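Local atomic coordinates of protein YiiM (Escherichia coli, PDB entry 1O65), a protein that is of unknown function but belongs to the MOSC domain family and may bind molybdenum and act as an oxidoreductase on nitrogenous compounds. Residues A[116-121]-A[164-169]; A[12-17]-A[169-174]; A[66-71]-A[158-163]. All coordinates share one frame; numbering follows the deposited sequence.

Contact 1. Residues A[116-121]-A[164-169]; sequences FRWGEA and GKVSAD
A type II' beta turn from Trp118 to Ala121 packs against strand 164-167, the edge strand of a small three-stranded antiparallel sheet. The turn joins strands 115-118 and 121-128 of the large mixed sheet. Strand 116-118 and strand 164-167 run at 84° to each other. Here the turn of one sheet meets the edge of another. One backbone bond joins the turn to strand 164-167. Glu120 N donates to Lys165 O at 2.8 Å with an N-H...O angle of 163°, and the nitrogen lies almost in line with the C=O bond. Beside it, Glu120 CG lies 3.8 Å from Lys165 CB.

Val166 and Trp118 bury the largest shares of the contact. Val166 comes in over one face of the indole. Its CB stands 3.5 Å from the centroid of the six-membered ring of Trp118, almost straight above it, a CH-pi contact. The two methyls spread from there. CG1 of Val166 reaches CE3 of Trp118 at 3.5 Å and also touches Ala121 CB at 3.6 Å. CG2 of Val166 covers the far end of the ring, near Trp118 CH2. The indole can lie under the valine because its CG is anti to the backbone N (chi1 -174°).

The ring is also held at its edge. Trp118 NE1 makes a weak bond to Ser167 O at 3.2 Å and another weak one to Ala170 O, so two carbonyls share this N-H. Leu44 and Leu46 of strand 43-47 also touch Val166. Trp118 N and O both bond to Ala121, and Gly119 takes the positive phi at the second position. This is the two-residue type II' turn of a tight beta hairpin.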
loop_
_atom_site.group_PDB
_atom_site.type_symbol
_atom_site.label_atom_id
_atom_site.label_comp_id
_atom_site.label_asym_id
_atom_site.label_seq_id
_atom_site.Cartn_x
_atom_site.Cartn_y
_atom_site.Cartn_z
ATOM N N PHE A 116 -9.451 -7.912 -5.103
ATOM C CA PHE A 116 -10.433 -8.062 -4.058
ATOM C C PHE A 116 -11.779 -7.455 -4.508
ATOM O O PHE A 116 -11.804 -6.434 -5.189
ATOM C CB PHE A 116 -10.010 -7.383 -2.768
ATOM C CG PHE A 116 -8.862 -7.905 -1.986
ATOM C CD1 PHE A 116 -7.557 -7.616 -2.399
ATOM C CD2 PHE A 116 -9.022 -8.644 -0.833
ATOM C CE1 PHE A 116 -6.467 -8.052 -1.667
ATOM C CE2 PHE A 116 -7.940 -9.098 -0.081
ATOM C CZ PHE A 116 -6.662 -8.808 -0.505
ATOM N N ARG A 117 -12.849 -8.148 -4.155
ATOM C CA ARG A 117 -14.191 -7.649 -4.370
ATOM C C ARG A 117 -14.537 -6.905 -3.051
ATOM O O ARG A 117 -14.181 -7.455 -2.003
ATOM C CB ARG A 117 -15.254 -8.710 -4.632
ATOM C CG ARG A 117 -16.650 -8.097 -4.807
ATOM C CD ARG A 117 -17.679 -9.111 -5.287
ATOM N NE ARG A 117 -17.806 -10.226 -4.364
ATOM C CZ ARG A 117 -18.198 -11.456 -4.678
ATOM N NH1 ARG A 117 -18.519 -11.772 -5.920
ATOM N NH2 ARG A 117 -18.253 -12.390 -3.721
ATOM N N TRP A 118 -15.053 -5.708 -3.178
ATOM C CA TRP A 118 -15.434 -4.861 -2.062
ATOM C C TRP A 118 -16.774 -4.187 -2.392
ATOM O O TRP A 118 -16.841 -3.245 -3.180
ATOM C CB TRP A 118 -14.362 -3.799 -1.757
ATOM C CG TRP A 118 -14.623 -2.984 -0.524
ATOM C CD1 TRP A 118 -15.315 -3.384 0.593
ATOM C CD2 TRP A 118 -14.154 -1.658 -0.232
ATOM N NE1 TRP A 118 -15.326 -2.396 1.536
ATOM C CE2 TRP A 118 -14.641 -1.313 1.043
ATOM C CE3 TRP A 118 -13.407 -0.718 -0.943
ATOM C CZ2 TRP A 118 -14.388 -0.070 1.640
ATOM C CZ3 TRP A 118 -13.167 0.519 -0.357
ATOM C CH2 TRP A 118 -13.633 0.825 0.923
ATOM N N GLY A 119 -17.840 -4.805 -1.865
ATOM C CA GLY A 119 -19.195 -4.317 -2.106
ATOM C C GLY A 119 -19.431 -4.393 -3.617
ATOM O O GLY A 119 -19.340 -5.484 -4.182
ATOM N N GLU A 120 -19.661 -3.251 -4.262
ATOM C CA GLU A 120 -19.891 -3.316 -5.712
ATOM C C GLU A 120 -18.591 -3.085 -6.481
ATOM O O GLU A 120 -18.643 -3.073 -7.697
ATOM C CB GLU A 120 -20.863 -2.212 -6.153
ATOM C CG GLU A 120 -21.982 -1.976 -5.152
ATOM C CD GLU A 120 -23.106 -2.979 -5.376
ATOM O OE1 GLU A 120 -22.863 -4.186 -5.189
ATOM O OE2 GLU A 120 -24.191 -2.472 -5.739
ATOM N N ALA A 121 -17.468 -2.927 -5.800
ATOM C CA ALA A 121 -16.221 -2.622 -6.463
ATOM C C ALA A 121 -15.271 -3.803 -6.604
ATOM O O ALA A 121 -15.453 -4.868 -6.042
ATOM C CB ALA A 121 -15.483 -1.491 -5.723
ATOM N N GLY A 164 -17.581 1.388 -7.828
ATOM C CA GLY A 164 -18.876 1.007 -7.273
ATOM C C GLY A 164 -19.060 1.436 -5.829
ATOM O O GLY A 164 -18.150 1.989 -5.202
ATOM N N LYS A 165 -20.269 1.248 -5.304
ATOM C CA LYS A 165 -20.562 1.569 -3.927
ATOM C C LYS A 165 -19.849 0.529 -3.048
ATOM O O LYS A 165 -19.805 -0.647 -3.379
ATOM C CB LYS A 165 -22.049 1.540 -3.595
ATOM C CG LYS A 165 -22.779 2.867 -3.617
ATOM C CD LYS A 165 -24.220 2.663 -3.154
ATOM C CE LYS A 165 -25.094 3.868 -3.410
ATOM N NZ LYS A 165 -24.393 5.156 -3.159
ATOM N N VAL A 166 -19.239 1.029 -1.994
ATOM C CA VAL A 166 -18.496 0.229 -1.033
ATOM C C VAL A 166 -18.890 0.756 0.350
ATOM O O VAL A 166 -19.614 1.765 0.398
ATOM C CB VAL A 166 -16.972 0.441 -1.200
ATOM C CG1 VAL A 166 -16.458 0.001 -2.566
ATOM C CG2 VAL A 166 -16.624 1.911 -0.980
ATOM N N SER A 167 -18.443 0.119 1.420
ATOM C CA SER A 167 -18.758 0.644 2.736
ATOM C C SER A 167 -17.937 -0.050 3.808
ATOM O O SER A 167 -17.341 -1.107 3.627
ATOM C CB SER A 167 -20.257 0.567 3.035
ATOM O OG SER A 167 -20.635 -0.713 3.517
ATOM N N ALA A 168 -17.984 0.518 5.004
ATOM C CA ALA A 168 -17.306 0.009 6.183
ATOM C C ALA A 168 -17.929 -1.329 6.574
ATOM O O ALA A 168 -17.290 -2.136 7.246
ATOM C CB ALA A 168 -17.414 0.989 7.331
ATOM N N ASP A 169 -19.158 -1.550 6.121
ATOM C CA ASP A 169 -19.876 -2.773 6.384
ATOM C C ASP A 169 -19.493 -3.917 5.475
ATOM O O ASP A 169 -19.579 -5.055 5.935
ATOM C CB ASP A 169 -21.403 -2.535 6.316
ATOM C CG ASP A 169 -21.765 -1.700 7.541
ATOM O OD1 ASP A 169 -21.330 -2.117 8.636
ATOM O OD2 ASP A 169 -22.399 -0.646 7.370
#

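Contact 2. Residues A[12-17]-A[169-174]; sequences QMRYPV and DAPLEL
Leu172 O is approached by two groups of the strand beside it. Tyr15 N donates to Leu172 O at 2.8 Å, and Arg14 CA brings a C-H to the same oxygen at 3.3 Å. Leu172 N in turn donates to Tyr15 O, also at 2.8 Å. The two bonds make Tyr15 and Leu172 an antiparallel hydrogen-bonded pair. Met13 O has a similar setting: it accepts from Leu174 N at 3.2 Å and receives a C-H from Glu173 CA.

Water continues the pairing at both ends. One water bridges Met13 N and Leu174 O. A second bridges Val17 N and, weakly, Ala170 O.

Arg14 and Glu173 form the non-hydrogen-bonded pair next to Tyr15 and Leu172. Their side chains lie alongside each other and point the same way, with CG of Arg14 3.8 Å from CG of Glu173. The charged ends do not meet: Arg14 NH1 is 5.0 Å from Glu173 OE1. Instead, the carboxylate of Glu173 makes a salt bridge with Arg117 on the neighbouring strand.

On the other face of the sheet, Leu172 sits beside Val17. The two side chains cross at about a right angle, and Leu172 CG lies 4.2 Å from Val17 CB. Phe116 and Trp118 also touch Leu172 there, and Trp118 touches Val17. The arrangement is that of neighbouring antiparallel strands in the large mixed sheet, with Tyr15 and Leu172 on one face and Arg14 and Glu173 on the other.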
loop_
_atom_site.group_PDB
_atom_site.type_symbol
_atom_site.label_atom_id
_atom_site.label_comp_id
_atom_site.label_asym_id
_atom_site.label_seq_id
_atom_site.Cartn_x
_atom_site.Cartn_y
_atom_site.Cartn_z
ATOM N N GLN A 12 -12.553 -18.235 0.427
ATOM C CA GLN A 12 -13.400 -17.109 0.772
ATOM C C GLN A 12 -12.766 -16.235 1.840
ATOM O O GLN A 12 -13.370 -16.011 2.901
ATOM C CB GLN A 12 -14.799 -17.584 1.243
ATOM C CG GLN A 12 -15.615 -18.120 0.096
ATOM C CD GLN A 12 -17.095 -18.283 0.311
ATOM O OE1 GLN A 12 -17.798 -18.502 -0.692
ATOM N NE2 GLN A 12 -17.610 -18.196 1.526
ATOM N N MET A 13 -11.510 -15.829 1.619
ATOM C CA MET A 13 -10.874 -14.941 2.589
ATOM C C MET A 13 -11.659 -13.616 2.652
ATOM O O MET A 13 -11.810 -12.928 1.660
ATOM C CB MET A 13 -9.417 -14.667 2.290
ATOM C CG MET A 13 -8.478 -15.859 2.361
ATOM S SD MET A 13 -8.725 -16.947 3.740
ATOM C CE MET A 13 -8.379 -15.956 5.182
ATOM N N ARG A 14 -12.125 -13.268 3.835
ATOM C CA ARG A 14 -12.911 -12.062 4.072
ATOM C C ARG A 14 -12.302 -11.224 5.167
ATOM O O ARG A 14 -11.851 -11.732 6.187
ATOM C CB ARG A 14 -14.365 -12.478 4.413
ATOM C CG ARG A 14 -15.248 -12.368 3.200
ATOM C CD ARG A 14 -16.041 -13.581 2.833
ATOM N NE ARG A 14 -17.145 -13.834 3.719
ATOM C CZ ARG A 14 -18.248 -14.525 3.476
ATOM N NH1 ARG A 14 -18.503 -15.100 2.314
ATOM N NH2 ARG A 14 -19.133 -14.640 4.453
ATOM N N TYR A 15 -12.125 -9.919 4.924
ATOM C CA TYR A 15 -11.467 -9.053 5.901
ATOM C C TYR A 15 -12.266 -7.794 6.187
ATOM O O TYR A 15 -12.463 -6.941 5.313
ATOM C CB TYR A 15 -10.058 -8.710 5.436
ATOM C CG TYR A 15 -9.171 -9.891 5.098
ATOM C CD1 TYR A 15 -8.381 -10.519 6.045
ATOM C CD2 TYR A 15 -9.159 -10.410 3.806
ATOM C CE1 TYR A 15 -7.566 -11.597 5.729
ATOM C CE2 TYR A 15 -8.362 -11.489 3.476
ATOM C CZ TYR A 15 -7.568 -12.072 4.442
ATOM O OH TYR A 15 -6.774 -13.133 4.075
ATOM N N PRO A 16 -12.819 -7.731 7.403
ATOM C CA PRO A 16 -13.574 -6.554 7.832
ATOM C C PRO A 16 -12.698 -5.327 7.664
ATOM O O PRO A 16 -11.487 -5.385 7.935
ATOM C CB PRO A 16 -13.908 -6.850 9.268
ATOM C CG PRO A 16 -13.968 -8.327 9.371
ATOM C CD PRO A 16 -13.153 -8.912 8.238
ATOM N N VAL A 17 -13.273 -4.207 7.214
ATOM C CA VAL A 17 -12.402 -3.062 6.992
ATOM C C VAL A 17 -12.939 -1.737 7.454
ATOM O O VAL A 17 -14.110 -1.429 7.257
ATOM C CB VAL A 17 -12.019 -3.037 5.488
ATOM C CG1 VAL A 17 -13.192 -2.631 4.614
ATOM C CG2 VAL A 17 -10.825 -2.131 5.251
ATOM N N ASP A 169 -19.158 -1.550 6.121
ATOM C CA ASP A 169 -19.876 -2.773 6.384
ATOM C C ASP A 169 -19.493 -3.917 5.475
ATOM O O ASP A 169 -19.579 -5.055 5.935
ATOM C CB ASP A 169 -21.403 -2.535 6.316
ATOM C CG ASP A 169 -21.765 -1.700 7.541
ATOM O OD1 ASP A 169 -21.330 -2.117 8.636
ATOM O OD2 ASP A 169 -22.399 -0.646 7.370
ATOM N N ALA A 170 -19.175 -3.650 4.215
ATOM C CA ALA A 170 -18.747 -4.706 3.309
ATOM C C ALA A 170 -17.267 -5.037 3.520
ATOM O O ALA A 170 -16.406 -4.156 3.457
ATOM C CB ALA A 170 -18.938 -4.248 1.862
ATOM N N PRO A 171 -16.952 -6.308 3.703
ATOM C CA PRO A 171 -15.600 -6.773 3.867
ATOM C C PRO A 171 -14.820 -6.902 2.561
ATOM O O PRO A 171 -15.407 -6.977 1.482
ATOM C CB PRO A 171 -15.786 -8.197 4.428
ATOM C CG PRO A 171 -17.065 -8.654 3.813
ATOM C CD PRO A 171 -17.939 -7.416 3.759
ATOM N N LEU A 172 -13.483 -6.839 2.654
ATOM C CA LEU A 172 -12.650 -7.090 1.477
ATOM C C LEU A 172 -12.656 -8.606 1.227
ATOM O O LEU A 172 -12.445 -9.374 2.161
ATOM C CB LEU A 172 -11.191 -6.673 1.680
ATOM C CG LEU A 172 -10.955 -5.235 2.122
ATOM C CD1 LEU A 172 -9.461 -4.981 2.298
ATOM C CD2 LEU A 172 -11.563 -4.261 1.111
ATOM N N GLU A 173 -12.949 -9.008 0.006
ATOM C CA GLU A 173 -12.983 -10.438 -0.315
ATOM C C GLU A 173 -11.968 -10.744 -1.415
ATOM O O GLU A 173 -12.101 -10.291 -2.558
ATOM C CB GLU A 173 -14.368 -10.868 -0.780
ATOM C CG GLU A 173 -15.557 -10.353 0.020
ATOM C CD GLU A 173 -16.852 -10.395 -0.767
ATOM O OE1 GLU A 173 -17.381 -11.504 -0.963
ATOM O OE2 GLU A 173 -17.345 -9.351 -1.244
ATOM N N LEU A 174 -10.985 -11.571 -1.078
ATOM C CA LEU A 174 -9.983 -11.919 -2.087
ATOM C C LEU A 174 -10.629 -12.813 -3.133
ATOM O O LEU A 174 -11.154 -13.872 -2.798
ATOM C CB LEU A 174 -8.769 -12.565 -1.409
ATOM C CG LEU A 174 -7.710 -13.088 -2.401
ATOM C CD1 LEU A 174 -6.846 -11.933 -2.890
ATOM C CD2 LEU A 174 -6.896 -14.214 -1.779
HETATM O O HOH W 1 -10.577 -15.967 -1.146
HETATM O O HOH W 2 -15.854 -4.097 6.260
#

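Contact 3. Residues A[66-71]-A[158-163]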
loop_
_atom_site.group_PDB
_atom_site.type_symbol
_atom_site.label_atom_id
_atom_site.label_comp_id
_atom_site.label_asym_id
_atom_site.label_seq_id
_atom_site.Cartn_x
_atom_site.Cartn_y
_atom_site.Cartn_z
ATOM N N ASP A 66 -3.424 4.300 -10.309
ATOM C CA ASP A 66 -2.672 3.311 -9.550
ATOM C C ASP A 66 -2.578 3.589 -8.060
ATOM O O ASP A 66 -1.970 2.785 -7.359
ATOM C CB ASP A 66 -1.221 3.218 -10.081
ATOM C CG ASP A 66 -1.185 2.594 -11.460
ATOM O OD1 ASP A 66 -2.044 1.751 -11.772
ATOM O OD2 ASP A 66 -0.286 2.960 -12.247
ATOM N N ARG A 67 -3.059 4.724 -7.560
ATOM C CA ARG A 67 -2.944 4.988 -6.120
ATOM C C ARG A 67 -4.253 5.535 -5.576
ATOM O O ARG A 67 -4.297 6.412 -4.730
ATOM C CB ARG A 67 -1.768 5.904 -5.813
ATOM C CG ARG A 67 -1.628 7.133 -6.675
ATOM C CD ARG A 67 -0.265 7.825 -6.453
ATOM N NE ARG A 67 0.040 8.674 -7.631
ATOM C CZ ARG A 67 -0.602 9.808 -7.869
ATOM N NH1 ARG A 67 -1.551 10.245 -7.046
ATOM N NH2 ARG A 67 -0.320 10.520 -8.947
ATOM N N ALA A 68 -5.344 4.965 -6.072
ATOM C CA ALA A 68 -6.686 5.351 -5.674
ATOM C C ALA A 68 -6.953 5.068 -4.200
ATOM O O ALA A 68 -7.690 5.844 -3.575
ATOM C CB ALA A 68 -7.678 4.605 -6.567
ATOM N N LEU A 69 -6.408 3.992 -3.641
ATOM C CA LEU A 69 -6.607 3.586 -2.279
ATOM C C LEU A 69 -5.320 3.141 -1.570
ATOM O O LEU A 69 -4.542 2.365 -2.113
ATOM C CB LEU A 69 -7.570 2.387 -2.193
ATOM C CG LEU A 69 -9.044 2.593 -2.468
ATOM C CD1 LEU A 69 -9.699 1.292 -2.909
ATOM C CD2 LEU A 69 -9.785 3.155 -1.254
ATOM N N CYS A 70 -5.163 3.549 -0.326
ATOM C CA CYS A 70 -3.981 3.238 0.473
ATOM C C CYS A 70 -4.378 2.310 1.625
ATOM O O CYS A 70 -5.361 2.619 2.318
ATOM C CB CYS A 70 -3.391 4.538 1.042
ATOM S SG CYS A 70 -2.000 4.250 2.201
ATOM N N HIS A 71 -3.642 1.247 1.855
ATOM C CA HIS A 71 -3.973 0.301 2.914
ATOM C C HIS A 71 -2.882 0.254 3.977
ATOM O O HIS A 71 -1.708 0.186 3.605
ATOM C CB HIS A 71 -4.050 -1.126 2.291
ATOM C CG HIS A 71 -4.776 -2.109 3.146
ATOM N ND1 HIS A 71 -5.906 -2.792 2.701
ATOM C CD2 HIS A 71 -4.590 -2.487 4.435
ATOM C CE1 HIS A 71 -6.366 -3.553 3.679
ATOM N NE2 HIS A 71 -5.586 -3.391 4.735
ATOM N N TYR A 158 -3.931 0.431 -4.060
ATOM C CA TYR A 158 -4.748 -0.329 -4.987
ATOM C C TYR A 158 -5.129 0.505 -6.227
ATOM O O TYR A 158 -5.182 1.728 -6.129
ATOM C CB TYR A 158 -6.081 -0.745 -4.367
ATOM C CG TYR A 158 -6.065 -1.656 -3.183
ATOM C CD1 TYR A 158 -5.981 -1.137 -1.889
ATOM C CD2 TYR A 158 -6.166 -3.025 -3.325
ATOM C CE1 TYR A 158 -5.996 -1.964 -0.782
ATOM C CE2 TYR A 158 -6.190 -3.869 -2.224
ATOM C CZ TYR A 158 -6.092 -3.333 -0.968
ATOM O OH TYR A 158 -6.109 -4.121 0.154
ATOM N N SER A 159 -5.306 -0.193 -7.348
ATOM C CA SER A 159 -5.903 0.465 -8.511
ATOM C C SER A 159 -7.384 0.040 -8.465
ATOM O O SER A 159 -7.713 -0.996 -7.856
ATOM C CB SER A 159 -5.319 0.099 -9.854
ATOM O OG SER A 159 -5.393 -1.287 -10.077
ATOM N N VAL A 160 -8.266 0.856 -9.005
ATOM C CA VAL A 160 -9.682 0.476 -8.964
ATOM C C VAL A 160 -10.029 -0.200 -10.274
ATOM O O VAL A 160 -10.010 0.426 -11.320
ATOM C CB VAL A 160 -10.546 1.696 -8.618
ATOM C CG1 VAL A 160 -12.031 1.431 -8.814
ATOM C CG2 VAL A 160 -10.313 2.084 -7.146
ATOM N N ILE A 161 -10.323 -1.506 -10.226
ATOM C CA ILE A 161 -10.677 -2.262 -11.409
ATOM C C ILE A 161 -12.124 -1.985 -11.804
ATOM O O ILE A 161 -12.400 -1.808 -12.982
ATOM C CB ILE A 161 -10.453 -3.764 -11.219
ATOM C CG1 ILE A 161 -8.995 -4.096 -10.887
ATOM C CG2 ILE A 161 -10.949 -4.538 -12.449
ATOM C CD1 ILE A 161 -7.954 -3.513 -11.803
ATOM N N ALA A 162 -13.054 -1.998 -10.874
ATOM C CA ALA A 162 -14.449 -1.686 -11.182
ATOM C C ALA A 162 -14.991 -0.758 -10.081
ATOM O O ALA A 162 -15.040 -1.148 -8.905
ATOM C CB ALA A 162 -15.357 -2.891 -11.272
ATOM N N PRO A 163 -15.344 0.452 -10.505
ATOM C CA PRO A 163 -15.890 1.424 -9.570
ATOM C C PRO A 163 -17.239 0.995 -9.051
ATOM O O PRO A 163 -17.946 0.192 -9.687
ATOM C CB PRO A 163 -15.922 2.738 -10.329
ATOM C CG PRO A 163 -15.164 2.550 -11.577
ATOM C CD PRO A 163 -14.810 1.102 -11.726
#
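Tyr158 reaches along strand 69-71 from its backbone to His71. Its CB lies 4.1 Å from Leu69 CB. Next, CD1 of Tyr158 meets Leu69 CB at 3.9 Å. CE1 passes His71 CB at 3.7 Å and lies near ND1 of the imidazole. At the tip, Tyr158 OH forms a hydrogen bond with His71 ND1 at 2.9 Å. Here ND1 lies in the plane of the phenol ring. The two ring planes are inclined at 50° and the rings touch only at their margins. A near-trans chi1 (-162°) swings the imidazole of His71 toward Tyr158.

The backbones pair at the start of the side chain. Tyr158 N donates to Leu69 O at 2.8 Å, while Ala68 N gives only a weak bond to Tyr158 O. Two residues, Ala68 and Leu69, are set opposite the single Tyr158, which makes a classic beta bulge. Ala68 CB packs on Val160 CG2 at 3.7 Å.

Thr102 OG1 bonds to His71 NE2, so both imidazole nitrogens are held and the ring's rotation is fixed. The phenol's two partners only place its hydroxyl: Tyr158 OH accepts from Trp156 NE1, and either partner could donate in the His71 bond.

Overall arrangement
All three contacts involve the large mixed sheet. Contacts 1 and 2 have centres about 9 Å apart and meet through strands 115-118 and 172-176, which are neighbours in it. They share Asp169. The centre of contact 3 is about 12 Å from that of contact 1 and about 16 Å from that of contact 2. Along the chain, contact 2 closes a long loop that holds the other two, while the segments of contacts 1 and 3 alternate. Strands 156-160, 164-167 and 172-176 follow one another and serve contacts 3, 1 and 2 in turn. The middle strand belongs to the small sheet, so this run of chain ties both sheets together.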